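Local coordinates for Serine/threonine-protein acetyltransferase HopZ1a (Pseudomonas syringae pv. syringae, PDB 5KLP) that transfers acetyl groups from acetyl-CoA to serine, threonine and lysine residues of proteins, with inositol hexakisphosphate as cofactor, impairing host microtubules and immunity, at residues L83-F88 against N195-A200; Y92-A97 against F106-P111; D128-Q133 against K202-F207; L64-L69 against T120-V125. The protein carries 10 engineered substitutions. All blocks are in the same frame, centred on the assembly; numbering follows the deposited sequence.

Three of the four contacts join helices to the central mixed sheet. In contacts 1 and 3, helix 189-202 and its successor 204-215 meet strands 85-87 and 125-130, and both contacts reach out through lysines to the same inositol hexakisphosphate. Contact 2 sets helix 91-98 against strand 105-110, which lies in the sheet between those two strands. Contacts 1 and 2 are buried and aliphatic or aromatic. Contact 3 is buried too, but holds charges, and its Asp128 pairs with Arg107 of the strand in contact 2. Contact 4 is smaller and partly buried: it lies in the active-site region, where polar groups bind a citrate.

Contact 1 of 4, residues L83-F88 against N195-A200; sequences LNLKHF and NYAIKA. With IHP (inositol hexakisphosphate), chain D.
In what is probably a papain-like core, the helix that begins at the catalytic Cys189 packs beside the outermost strand 85-87, and Ala197 is where Leu83 and Leu85 reach it. Both methyls of Leu85 rest against the Ala197 methyl, with CD1 3.7 Å and CD2 3.9 Å from Ala197 CB. Leu83, from the turn before the strand, aims past the methyl at the backbone: its CD1 rests 3.6 Å from Ala197 O and 4.1 Å from Ile198 CA. Although the Leu83 CB points past the helix rather than at it, the branch, with CG anti to the backbone N (chi1 172°), brings CD1 onto it. Helix 61-79 covers both leucines through Asn77 and Val73.

The helix thus has two working sides. While Ala197 seats it by the sheet, Asn195 and Lys199, one turn apart, face the inositol hexakisphosphate. Asn195 ND2 donates to O23 of the ligand over 3.0 Å. Lys199 spans two phosphates, its NZ 2.7 Å from ligand O33 and 3.0 Å from ligand O32. Ile198, between them in sequence, brings CG2 to 3.4 Å from ligand O32, the oxygen that Lys199 also binds.

Contact 2 of 4, residues Y92-A97 against F106-P111; sequences YYLIQA and FRAIFP. Engineered in segment 92-97: Tyr92 (natural residue Lys), Tyr93 (natural residue Glu).
Leu94 spreads its two methyls among Phe106, Ala108 and Phe110, so that one side chain of the helix serves three residues of the strand. Its CD1 approaches the rim of the Phe106 ring, near the ring plane and 3.9 Å from Phe106 CE1, and is 4.0 Å from Ala108 CB. The other methyl, CD2, turns to the second ring and stands 3.7 Å from Phe110 CE2, coming in at a slant. Leu94 CG, anti to the backbone N (chi1 171°), places the two methyls where one meets Phe106 and Ala108 and the other meets Phe110. Both phenylalanines hold CG between the backbone N and the carbonyl carbon, and their rings lie on either side of the small Ala108. One turn on from Leu94, Ala97 adds its methyl, with CB 4.3 Å from Phe106 CZ.

This is the inner face of a beta-alpha-beta unit: strand 85-87 leads through helix 91-98 to its parallel neighbour 105-110. The helix segment runs nearly antiparallel to strand 106-110, at 160°, with the axes 9.6 Å apart. Phe106, Ala108 and Phe110 all lie on this face of the sheet. The intervening Arg107 and Ile109 point to the other face, where they meet helix 189-202. The engineered Tyr92 and Tyr93 are exposed and take no part in the contact, though Tyr93 touches Phe88.

Contact 3 of 4, residues D128-Q133 against K202-F207; sequences DVRLHQ and KNAAQF. With IHP (inositol hexakisphosphate), chain D.
The Phe207 ring and the Arg130 guanidinium are nearly parallel, their planes 16° apart, but not stacked: Arg130 NH2 touches Phe207 CB, 3.9 Å away. At the edge of the guanidinium, near its plane, stand Asp128 OD2 and the carbonyl oxygen of Ala204; the latter, 3.7 Å from Arg130 NH2, is no hydrogen bond. The Asp128 carboxylate, tilted 51° to the Phe207 ring, approaches it at a slant, with Asp128 CG 3.4 Å from Phe207 CD2.

Here the central strand 125-130 meets the start of helix 204-215, just after helix 189-202 ends. Within the strand, Arg130 bends back so that NH1 forms a salt bridge with Asp128 OD1 at 2.7 Å, though as a hydrogen bond it is weak, being poorly aligned. NH1 also donates to Val129 O at 3.0 Å, from above the carbonyl plane. Helix 204-215 supplies Asp208, whose OD1 forms a salt bridge with NH2, as a second anion for the guanidinium. On the other flank, Lys202 NZ reaches inositol hexakisphosphate O32 at 2.6 Å.

Asp128 OD2 pairs with Arg107 NE and OD1 also bonds to His211. Between two arginines, this buried carboxylate probably stays negative, with Phe207 walling in one part of it.

Contact 4 of 4, residues L64-L69 against T120-V125; sequences LDATHL and TLKHHV. With CIT (citric acid), chain F.
At the active-site region, the loop 120-125 that carries the catalytic His123 comes up to Ala66 of helix 61-79. The contact is slight: Ala66 CB is 4.1 Å from His124 CE1, approaching the ring obliquely, and 4.4 Å from Lys122 CD. A citrate, probably from the crystallisation liquor, lies beside this meeting point and bonds to both segments. His124 NE2 donates to citrate O2 at 2.8 Å, nearly straight (173°) and near the ring plane. A second bond from the same NE2, to citrate O1 at 3.0 Å, is weak, and so is the one from the citrate hydroxyl O7 to Ala66 O. Lys122 closes over the same carboxylate with its chain rather than its ammonium: bent at chi2, it lays CD 3.5 Å from citrate O1, while CD also lies in the plane of the His124 ring, at its edge.

In this probably papain-like fold the active-site residues are His123, Glu143 and Cys189. His124 is simply the next residue along the loop, its side chain about 4 Å from that of Cys189. Lys122 and His123 both take positive phi, and the two imidazoles diverge. His123 turns away from helix 61-79; its ring touches Gln154 and Arg157 of helix 153-167, and ND1 is tied back to Leu121 O of its own loop at 2.8 Å (174°), in the ring plane.

Contact 1 of 4, residues L83-F88 against N195-A200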
# COMPACT_ATOMS: atom_id res chain seq x y z
N LEU A 83 -4.92 2.25 14.71
CA LEU A 83 -4.73 1.99 13.28
C LEU A 83 -5.92 2.56 12.50
O LEU A 83 -5.75 3.16 11.45
CB LEU A 83 -4.57 0.49 13.00
CG LEU A 83 -4.55 0.09 11.51
CD1 LEU A 83 -3.40 0.75 10.75
CD2 LEU A 83 -4.53 -1.43 11.32
N ASN A 84 -7.13 2.36 13.04
CA ASN A 84 -8.35 2.94 12.46
C ASN A 84 -8.46 2.67 10.97
O ASN A 84 -8.64 3.59 10.17
CB ASN A 84 -8.41 4.44 12.73
CG ASN A 84 -8.45 4.77 14.22
OD1 ASN A 84 -8.77 3.92 15.04
ND2 ASN A 84 -8.14 6.02 14.56
N LEU A 85 -8.28 1.41 10.59
CA LEU A 85 -8.28 1.04 9.20
C LEU A 85 -9.67 0.58 8.75
O LEU A 85 -10.35 -0.17 9.45
CB LEU A 85 -7.25 -0.06 8.96
CG LEU A 85 -7.16 -0.66 7.55
CD1 LEU A 85 -6.82 0.44 6.53
CD2 LEU A 85 -6.13 -1.78 7.53
N LYS A 86 -10.10 1.06 7.59
CA LYS A 86 -11.38 0.66 7.03
C LYS A 86 -11.21 0.15 5.61
O LYS A 86 -10.37 0.64 4.86
CB LYS A 86 -12.39 1.82 7.06
CG LYS A 86 -12.67 2.32 8.45
CD LYS A 86 -13.85 3.28 8.48
CE LYS A 86 -15.16 2.51 8.61
NZ LYS A 86 -16.34 3.40 8.79
N HIS A 87 -11.99 -0.85 5.26
CA HIS A 87 -12.07 -1.32 3.88
C HIS A 87 -13.31 -0.71 3.25
O HIS A 87 -14.41 -0.97 3.71
CB HIS A 87 -12.12 -2.86 3.86
CG HIS A 87 -12.38 -3.45 2.51
ND1 HIS A 87 -12.84 -4.74 2.34
CD2 HIS A 87 -12.23 -2.94 1.26
CE1 HIS A 87 -12.97 -4.99 1.05
NE2 HIS A 87 -12.61 -3.92 0.37
N PHE A 88 -13.13 0.11 2.22
CA PHE A 88 -14.30 0.65 1.51
C PHE A 88 -14.41 -0.04 0.17
O PHE A 88 -13.40 -0.35 -0.47
CB PHE A 88 -14.20 2.17 1.33
CG PHE A 88 -14.19 2.95 2.62
CD1 PHE A 88 -15.25 2.84 3.52
CD2 PHE A 88 -13.16 3.83 2.91
CE1 PHE A 88 -15.25 3.56 4.70
CE2 PHE A 88 -13.15 4.55 4.09
CZ PHE A 88 -14.20 4.42 4.98
N ASN A 195 -0.41 -3.69 4.03
CA ASN A 195 0.89 -3.47 4.66
C ASN A 195 1.17 -1.99 4.82
O ASN A 195 1.67 -1.54 5.85
CB ASN A 195 2.02 -4.12 3.86
CG ASN A 195 3.37 -3.98 4.55
OD1 ASN A 195 4.11 -3.05 4.29
ND2 ASN A 195 3.67 -4.92 5.45
N TYR A 196 0.82 -1.22 3.79
CA TYR A 196 1.05 0.21 3.79
C TYR A 196 0.26 0.93 4.88
O TYR A 196 0.75 1.89 5.48
CB TYR A 196 0.72 0.79 2.41
CG TYR A 196 1.86 0.66 1.41
CD1 TYR A 196 2.97 -0.15 1.68
CD2 TYR A 196 1.85 1.40 0.23
CE1 TYR A 196 4.02 -0.25 0.78
CE2 TYR A 196 2.90 1.31 -0.68
CZ TYR A 196 3.99 0.49 -0.40
OH TYR A 196 5.02 0.43 -1.31
N ALA A 197 -0.96 0.47 5.12
CA ALA A 197 -1.79 1.05 6.19
C ALA A 197 -1.10 0.86 7.53
O ALA A 197 -0.99 1.80 8.33
CB ALA A 197 -3.18 0.40 6.21
N ILE A 198 -0.63 -0.36 7.78
CA ILE A 198 0.10 -0.65 9.02
C ILE A 198 1.36 0.22 9.13
O ILE A 198 1.67 0.74 10.21
CB ILE A 198 0.49 -2.14 9.12
CG1 ILE A 198 -0.76 -3.02 9.08
CG2 ILE A 198 1.29 -2.39 10.41
CD1 ILE A 198 -0.47 -4.51 8.97
N LYS A 199 2.11 0.35 8.03
CA LYS A 199 3.34 1.16 8.06
C LYS A 199 3.03 2.64 8.27
O LYS A 199 3.80 3.35 8.92
CB LYS A 199 4.15 0.98 6.78
CG LYS A 199 4.66 -0.45 6.54
CD LYS A 199 5.36 -1.00 7.79
CE LYS A 199 6.00 -2.35 7.52
NZ LYS A 199 6.58 -2.92 8.75
N ALA A 200 1.91 3.09 7.73
CA ALA A 200 1.50 4.49 7.88
C ALA A 200 1.19 4.78 9.34
O ALA A 200 1.47 5.85 9.84
CB ALA A 200 0.30 4.78 7.03
C1 IHP D . 5.91 -7.96 12.45
C2 IHP D . 5.82 -7.51 10.92
C3 IHP D . 6.77 -8.08 9.81
C4 IHP D . 7.91 -9.06 10.36
C5 IHP D . 8.26 -8.98 11.83
C6 IHP D . 6.94 -9.15 12.57
O11 IHP D . 6.14 -6.96 13.26
P1 IHP D . 5.25 -6.38 14.58
O21 IHP D . 5.30 -4.85 14.60
O31 IHP D . 5.86 -6.89 15.89
O41 IHP D . 3.79 -6.78 14.59
O12 IHP D . 5.66 -6.15 10.77
P2 IHP D . 4.22 -5.61 10.09
O22 IHP D . 3.03 -6.07 10.96
O32 IHP D . 4.13 -4.10 9.90
O42 IHP D . 4.02 -6.32 8.73
O13 IHP D . 7.28 -7.06 9.23
P3 IHP D . 7.27 -6.41 7.68
O23 IHP D . 5.93 -6.02 7.06
O33 IHP D . 8.01 -5.15 8.10
O43 IHP D . 8.07 -7.22 6.66
O14 IHP D . 9.02 -8.99 9.62
P4 IHP D . 9.38 -10.06 8.45
O24 IHP D . 8.60 -9.76 7.17
O34 IHP D . 10.89 -10.10 8.15
O44 IHP D . 8.99 -11.49 8.89
O15 IHP D . 9.04 -7.95 12.21
P5 IHP D . 10.65 -8.13 12.75
O25 IHP D . 11.16 -9.54 12.45
O35 IHP D . 11.59 -7.13 12.04
O45 IHP D . 10.78 -7.91 14.26
O16 IHP D . 7.16 -9.46 13.85
P6 IHP D . 6.22 -10.46 14.74
O26 IHP D . 5.72 -11.62 13.88
O36 IHP D . 7.00 -11.04 15.94
O46 IHP D . 5.01 -9.72 15.31

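Contact 2 of 4, residues Y92-A97 against F106-P111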
# COMPACT_ATOMS: atom_id res chain seq x y z
N TYR A 92 -16.21 6.22 -3.23
CA TYR A 92 -17.43 6.90 -2.84
C TYR A 92 -17.66 6.86 -1.33
O TYR A 92 -18.08 7.86 -0.73
CB TYR A 92 -18.61 6.25 -3.57
CG TYR A 92 -19.98 6.81 -3.27
CD1 TYR A 92 -20.66 6.46 -2.11
CD2 TYR A 92 -20.64 7.62 -4.19
CE1 TYR A 92 -21.93 6.94 -1.85
CE2 TYR A 92 -21.92 8.10 -3.94
CZ TYR A 92 -22.56 7.75 -2.76
OH TYR A 92 -23.83 8.22 -2.50
N TYR A 93 -17.38 5.71 -0.72
CA TYR A 93 -17.62 5.53 0.72
C TYR A 93 -16.52 6.17 1.56
O TYR A 93 -16.73 6.49 2.73
CB TYR A 93 -17.76 4.05 1.06
CG TYR A 93 -19.00 3.43 0.42
CD1 TYR A 93 -20.27 3.80 0.84
CD2 TYR A 93 -18.89 2.50 -0.61
CE1 TYR A 93 -21.40 3.25 0.26
CE2 TYR A 93 -20.01 1.94 -1.19
CZ TYR A 93 -21.26 2.32 -0.76
OH TYR A 93 -22.38 1.78 -1.35
N LEU A 94 -15.35 6.38 0.96
CA LEU A 94 -14.32 7.20 1.59
C LEU A 94 -14.84 8.62 1.74
O LEU A 94 -14.72 9.23 2.80
CB LEU A 94 -13.04 7.21 0.76
CG LEU A 94 -11.94 8.19 1.19
CD1 LEU A 94 -11.49 7.93 2.62
CD2 LEU A 94 -10.77 8.10 0.23
N ILE A 95 -15.45 9.12 0.67
CA ILE A 95 -15.98 10.49 0.72
C ILE A 95 -17.06 10.63 1.78
O ILE A 95 -17.07 11.59 2.55
CB ILE A 95 -16.54 10.89 -0.64
CG1 ILE A 95 -15.38 11.12 -1.61
CG2 ILE A 95 -17.44 12.12 -0.51
CD1 ILE A 95 -15.80 11.23 -3.04
N GLN A 96 -17.95 9.65 1.83
CA GLN A 96 -18.98 9.60 2.86
C GLN A 96 -18.35 9.60 4.25
O GLN A 96 -18.86 10.23 5.17
CB GLN A 96 -19.85 8.36 2.66
CG GLN A 96 -21.04 8.21 3.59
CD GLN A 96 -21.86 6.98 3.27
OE1 GLN A 96 -22.71 7.00 2.37
NE2 GLN A 96 -21.60 5.89 3.98
N ALA A 97 -17.23 8.89 4.41
CA ALA A 97 -16.60 8.83 5.73
C ALA A 97 -16.01 10.20 6.11
O ALA A 97 -15.91 10.53 7.29
CB ALA A 97 -15.52 7.76 5.74
N PHE A 106 -7.51 8.37 10.23
CA PHE A 106 -7.85 7.00 9.85
C PHE A 106 -7.22 6.60 8.52
O PHE A 106 -6.69 7.44 7.79
CB PHE A 106 -9.37 6.80 9.83
CG PHE A 106 -10.09 7.53 8.72
CD1 PHE A 106 -10.31 6.92 7.49
CD2 PHE A 106 -10.59 8.81 8.92
CE1 PHE A 106 -10.99 7.58 6.47
CE2 PHE A 106 -11.26 9.47 7.91
CZ PHE A 106 -11.47 8.86 6.68
N ARG A 107 -7.28 5.31 8.23
CA ARG A 107 -6.71 4.79 7.00
C ARG A 107 -7.81 4.05 6.25
O ARG A 107 -8.74 3.51 6.85
CB ARG A 107 -5.54 3.82 7.27
CG ARG A 107 -4.65 4.10 8.51
CD ARG A 107 -4.13 5.49 8.52
NE ARG A 107 -3.02 5.77 9.44
CZ ARG A 107 -3.07 5.79 10.77
NH1 ARG A 107 -4.17 5.45 11.43
NH2 ARG A 107 -1.99 6.12 11.45
N ALA A 108 -7.71 4.03 4.92
CA ALA A 108 -8.73 3.41 4.10
C ALA A 108 -8.08 2.63 2.96
O ALA A 108 -7.12 3.10 2.34
CB ALA A 108 -9.67 4.47 3.54
N ILE A 109 -8.61 1.44 2.68
CA ILE A 109 -8.22 0.67 1.51
C ILE A 109 -9.43 0.52 0.60
O ILE A 109 -10.52 0.18 1.05
CB ILE A 109 -7.68 -0.72 1.90
CG1 ILE A 109 -6.45 -0.57 2.80
CG2 ILE A 109 -7.36 -1.56 0.65
CD1 ILE A 109 -5.97 -1.88 3.41
N PHE A 110 -9.25 0.79 -0.69
CA PHE A 110 -10.38 0.71 -1.60
C PHE A 110 -9.88 0.38 -2.99
O PHE A 110 -8.74 0.71 -3.33
CB PHE A 110 -11.19 2.01 -1.59
CG PHE A 110 -10.37 3.24 -1.92
CD1 PHE A 110 -10.20 3.64 -3.23
CD2 PHE A 110 -9.78 3.97 -0.90
CE1 PHE A 110 -9.44 4.79 -3.53
CE2 PHE A 110 -9.01 5.11 -1.19
CZ PHE A 110 -8.84 5.52 -2.51
N PRO A 111 -10.71 -0.28 -3.79
CA PRO A 111 -10.34 -0.58 -5.17
C PRO A 111 -10.56 0.64 -6.04
O PRO A 111 -11.21 1.60 -5.59
CB PRO A 111 -11.29 -1.72 -5.53
CG PRO A 111 -12.55 -1.37 -4.75
CD PRO A 111 -12.04 -0.82 -3.45

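Contact 3 of 4, residues D128-Q133 against K202-F207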
# COMPACT_ATOMS: atom_id res chain seq x y z
N ASP A 128 -4.34 7.49 3.66
CA ASP A 128 -4.09 7.92 5.03
C ASP A 128 -4.68 9.32 5.22
O ASP A 128 -4.31 10.25 4.51
CB ASP A 128 -2.58 7.90 5.32
CG ASP A 128 -2.25 8.24 6.76
OD1 ASP A 128 -2.20 9.44 7.11
OD2 ASP A 128 -2.03 7.31 7.56
N VAL A 129 -5.60 9.47 6.17
CA VAL A 129 -6.43 10.67 6.24
C VAL A 129 -6.28 11.40 7.57
O VAL A 129 -6.11 10.76 8.61
CB VAL A 129 -7.93 10.31 6.02
CG1 VAL A 129 -8.85 11.54 6.17
CG2 VAL A 129 -8.13 9.64 4.66
N ARG A 130 -6.32 12.73 7.53
CA ARG A 130 -6.52 13.54 8.73
C ARG A 130 -7.70 14.49 8.57
O ARG A 130 -7.81 15.18 7.55
CB ARG A 130 -5.28 14.37 9.08
CG ARG A 130 -4.05 13.56 9.39
CD ARG A 130 -4.15 12.75 10.68
NE ARG A 130 -2.87 12.10 10.91
CZ ARG A 130 -2.47 11.00 10.28
NH1 ARG A 130 -3.27 10.40 9.40
NH2 ARG A 130 -1.28 10.49 10.54
N LEU A 131 -8.59 14.49 9.56
CA LEU A 131 -9.64 15.50 9.64
C LEU A 131 -9.08 16.68 10.40
O LEU A 131 -8.21 16.51 11.25
CB LEU A 131 -10.88 14.95 10.34
CG LEU A 131 -11.49 13.72 9.68
CD1 LEU A 131 -12.68 13.20 10.48
CD2 LEU A 131 -11.87 13.97 8.22
N HIS A 132 -9.54 17.89 10.07
CA HIS A 132 -8.98 19.10 10.66
C HIS A 132 -10.08 20.04 11.17
O HIS A 132 -11.18 20.09 10.62
CB HIS A 132 -8.10 19.82 9.64
CG HIS A 132 -6.91 19.03 9.20
ND1 HIS A 132 -5.87 18.71 10.05
CD2 HIS A 132 -6.61 18.46 8.01
CE1 HIS A 132 -4.98 17.98 9.40
NE2 HIS A 132 -5.40 17.82 8.16
N GLN A 133 -9.76 20.78 12.22
CA GLN A 133 -10.68 21.76 12.80
C GLN A 133 -10.98 22.89 11.80
O GLN A 133 -10.07 23.64 11.44
CB GLN A 133 -10.08 22.35 14.08
N LYS A 202 2.51 2.94 11.90
CA LYS A 202 3.77 2.86 12.62
C LYS A 202 4.60 4.13 12.46
O LYS A 202 5.34 4.52 13.35
CB LYS A 202 4.61 1.66 12.18
CG LYS A 202 4.13 0.31 12.67
CD LYS A 202 5.16 -0.77 12.34
CE LYS A 202 4.88 -2.07 13.10
NZ LYS A 202 4.24 -3.13 12.31
N ASN A 203 4.44 4.79 11.32
CA ASN A 203 5.18 6.02 11.05
C ASN A 203 4.25 7.23 11.07
O ASN A 203 4.40 8.16 10.28
CB ASN A 203 5.88 5.91 9.69
CG ASN A 203 6.92 4.79 9.68
OD1 ASN A 203 8.06 4.98 10.09
ND2 ASN A 203 6.53 3.61 9.21
N ALA A 204 3.29 7.21 12.00
CA ALA A 204 2.25 8.23 12.04
C ALA A 204 2.83 9.65 12.19
O ALA A 204 2.26 10.61 11.67
CB ALA A 204 1.26 7.94 13.16
N ALA A 205 3.96 9.77 12.88
CA ALA A 205 4.56 11.09 13.11
C ALA A 205 5.02 11.68 11.79
O ALA A 205 4.80 12.86 11.51
CB ALA A 205 5.73 11.00 14.12
N GLN A 206 5.65 10.86 10.95
CA GLN A 206 6.12 11.33 9.67
C GLN A 206 4.94 11.64 8.75
O GLN A 206 4.98 12.59 7.97
CB GLN A 206 7.05 10.31 9.02
CG GLN A 206 7.99 9.67 10.03
CD GLN A 206 8.98 8.73 9.38
OE1 GLN A 206 9.43 8.95 8.26
NE2 GLN A 206 9.32 7.65 10.09
N PHE A 207 3.88 10.84 8.85
CA PHE A 207 2.69 11.13 8.06
C PHE A 207 2.03 12.41 8.55
O PHE A 207 1.56 13.22 7.74
CB PHE A 207 1.71 9.95 8.08
CG PHE A 207 1.94 8.95 6.96
CD1 PHE A 207 3.04 8.12 6.96
CD2 PHE A 207 1.03 8.84 5.92
CE1 PHE A 207 3.26 7.22 5.92
CE2 PHE A 207 1.23 7.93 4.88
CZ PHE A 207 2.34 7.12 4.89
C1 IHP D . 5.91 -7.96 12.45
C2 IHP D . 5.82 -7.51 10.92
C3 IHP D . 6.77 -8.08 9.81
C4 IHP D . 7.91 -9.06 10.36
C5 IHP D . 8.26 -8.98 11.83
C6 IHP D . 6.94 -9.15 12.57
O11 IHP D . 6.14 -6.96 13.26
P1 IHP D . 5.25 -6.38 14.58
O21 IHP D . 5.30 -4.85 14.60
O31 IHP D . 5.86 -6.89 15.89
O41 IHP D . 3.79 -6.78 14.59
O12 IHP D . 5.66 -6.15 10.77
P2 IHP D . 4.22 -5.61 10.09
O22 IHP D . 3.03 -6.07 10.96
O32 IHP D . 4.13 -4.10 9.90
O42 IHP D . 4.02 -6.32 8.73
O13 IHP D . 7.28 -7.06 9.23
P3 IHP D . 7.27 -6.41 7.68
O23 IHP D . 5.93 -6.02 7.06
O33 IHP D . 8.01 -5.15 8.10
O43 IHP D . 8.07 -7.22 6.66
O14 IHP D . 9.02 -8.99 9.62
P4 IHP D . 9.38 -10.06 8.45
O24 IHP D . 8.60 -9.76 7.17
O34 IHP D . 10.89 -10.10 8.15
O44 IHP D . 8.99 -11.49 8.89
O15 IHP D . 9.04 -7.95 12.21
P5 IHP D . 10.65 -8.13 12.75
O25 IHP D . 11.16 -9.54 12.45
O35 IHP D . 11.59 -7.13 12.04
O45 IHP D . 10.78 -7.91 14.26
O16 IHP D . 7.16 -9.46 13.85
P6 IHP D . 6.22 -10.46 14.74
O26 IHP D . 5.72 -11.62 13.88
O36 IHP D . 7.00 -11.04 15.94
O46 IHP D . 5.01 -9.72 15.31

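Contact 4 of 4, residues L64-L69 against T120-V125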
# COMPACT_ATOMS: atom_id res chain seq x y z
N LEU A 64 -9.30 -12.65 -4.27
CA LEU A 64 -9.24 -13.41 -3.02
C LEU A 64 -8.81 -12.56 -1.82
O LEU A 64 -9.41 -12.64 -0.76
CB LEU A 64 -8.28 -14.60 -3.16
CG LEU A 64 -8.84 -15.87 -3.80
CD1 LEU A 64 -7.74 -16.93 -3.85
CD2 LEU A 64 -10.03 -16.37 -3.00
N ASP A 65 -7.75 -11.77 -1.99
CA ASP A 65 -7.33 -10.89 -0.91
C ASP A 65 -8.48 -9.96 -0.51
O ASP A 65 -8.76 -9.77 0.68
CB ASP A 65 -6.12 -10.03 -1.31
CG ASP A 65 -4.85 -10.83 -1.49
OD1 ASP A 65 -4.75 -11.97 -0.98
OD2 ASP A 65 -3.93 -10.30 -2.15
N ALA A 66 -9.14 -9.39 -1.52
CA ALA A 66 -10.19 -8.41 -1.29
C ALA A 66 -11.37 -9.02 -0.54
O ALA A 66 -11.96 -8.37 0.32
CB ALA A 66 -10.66 -7.82 -2.62
N THR A 67 -11.68 -10.27 -0.86
CA THR A 67 -12.75 -11.02 -0.21
C THR A 67 -12.50 -11.20 1.29
O THR A 67 -13.43 -11.15 2.10
CB THR A 67 -12.93 -12.41 -0.87
OG1 THR A 67 -13.36 -12.23 -2.22
CG2 THR A 67 -13.95 -13.25 -0.13
N HIS A 68 -11.25 -11.40 1.66
CA HIS A 68 -10.96 -11.68 3.05
C HIS A 68 -10.35 -10.48 3.77
O HIS A 68 -9.96 -10.59 4.94
CB HIS A 68 -10.03 -12.88 3.14
CG HIS A 68 -10.63 -14.13 2.57
ND1 HIS A 68 -11.67 -14.78 3.18
CD2 HIS A 68 -10.38 -14.80 1.42
CE1 HIS A 68 -12.02 -15.83 2.45
NE2 HIS A 68 -11.25 -15.87 1.38
N LEU A 69 -10.32 -9.33 3.09
CA LEU A 69 -9.68 -8.14 3.66
C LEU A 69 -10.35 -7.66 4.95
O LEU A 69 -9.67 -7.28 5.91
CB LEU A 69 -9.65 -7.00 2.64
CG LEU A 69 -8.98 -5.73 3.16
CD1 LEU A 69 -7.57 -6.04 3.62
CD2 LEU A 69 -8.98 -4.64 2.10
N THR A 120 -15.99 -1.67 -9.93
CA THR A 120 -14.72 -1.62 -9.20
C THR A 120 -13.78 -2.66 -9.80
O THR A 120 -14.21 -3.75 -10.18
CB THR A 120 -14.88 -1.83 -7.68
OG1 THR A 120 -15.44 -3.11 -7.43
CG2 THR A 120 -15.80 -0.74 -7.09
N LEU A 121 -12.50 -2.32 -9.89
CA LEU A 121 -11.57 -3.09 -10.69
C LEU A 121 -10.32 -3.47 -9.92
O LEU A 121 -9.24 -3.60 -10.52
CB LEU A 121 -11.18 -2.30 -11.94
CG LEU A 121 -12.30 -2.11 -12.96
CD1 LEU A 121 -11.83 -1.28 -14.16
CD2 LEU A 121 -12.82 -3.46 -13.39
N LYS A 122 -10.45 -3.68 -8.61
CA LYS A 122 -9.29 -4.01 -7.80
C LYS A 122 -8.25 -2.88 -7.90
O LYS A 122 -8.59 -1.70 -7.73
CB LYS A 122 -8.70 -5.37 -8.22
CG LYS A 122 -9.71 -6.55 -8.24
CD LYS A 122 -10.46 -6.68 -6.90
CE LYS A 122 -11.63 -7.69 -6.97
NZ LYS A 122 -12.84 -7.15 -7.66
N HIS A 123 -6.99 -3.22 -8.21
CA HIS A 123 -5.92 -2.20 -8.25
C HIS A 123 -5.93 -1.28 -7.02
O HIS A 123 -5.83 -0.05 -7.14
CB HIS A 123 -6.02 -1.34 -9.51
CG HIS A 123 -5.73 -2.09 -10.77
ND1 HIS A 123 -6.65 -2.93 -11.37
CD2 HIS A 123 -4.61 -2.16 -11.52
CE1 HIS A 123 -6.11 -3.47 -12.45
NE2 HIS A 123 -4.87 -3.02 -12.56
N HIS A 124 -6.05 -1.89 -5.86
CA HIS A 124 -6.24 -1.17 -4.60
C HIS A 124 -5.14 -0.18 -4.25
O HIS A 124 -3.97 -0.36 -4.59
CB HIS A 124 -6.38 -2.18 -3.47
CG HIS A 124 -7.64 -2.99 -3.55
ND1 HIS A 124 -7.87 -3.92 -4.53
CD2 HIS A 124 -8.75 -2.98 -2.77
CE1 HIS A 124 -9.06 -4.46 -4.35
NE2 HIS A 124 -9.62 -3.90 -3.29
N VAL A 125 -5.53 0.86 -3.52
CA VAL A 125 -4.56 1.77 -2.92
C VAL A 125 -4.95 1.98 -1.47
O VAL A 125 -6.01 1.53 -1.04
CB VAL A 125 -4.51 3.13 -3.65
CG1 VAL A 125 -4.07 2.93 -5.10
CG2 VAL A 125 -5.87 3.82 -3.56
C1 CIT F . -12.83 -4.76 -3.27
O1 CIT F . -12.19 -5.01 -4.32
O2 CIT F . -12.22 -4.31 -2.27
C2 CIT F . -14.32 -5.00 -3.23
C3 CIT F . -14.64 -6.17 -2.30
O7 CIT F . -13.43 -6.53 -1.59
C4 CIT F . -15.68 -5.80 -1.25
C5 CIT F . -17.07 -5.76 -1.84
O3 CIT F . -17.29 -5.32 -2.99
O4 CIT F . -18.03 -6.19 -1.16
C6 CIT F . -15.09 -7.42 -3.04
O5 CIT F . -15.04 -8.53 -2.48
O6 CIT F . -15.49 -7.35 -4.23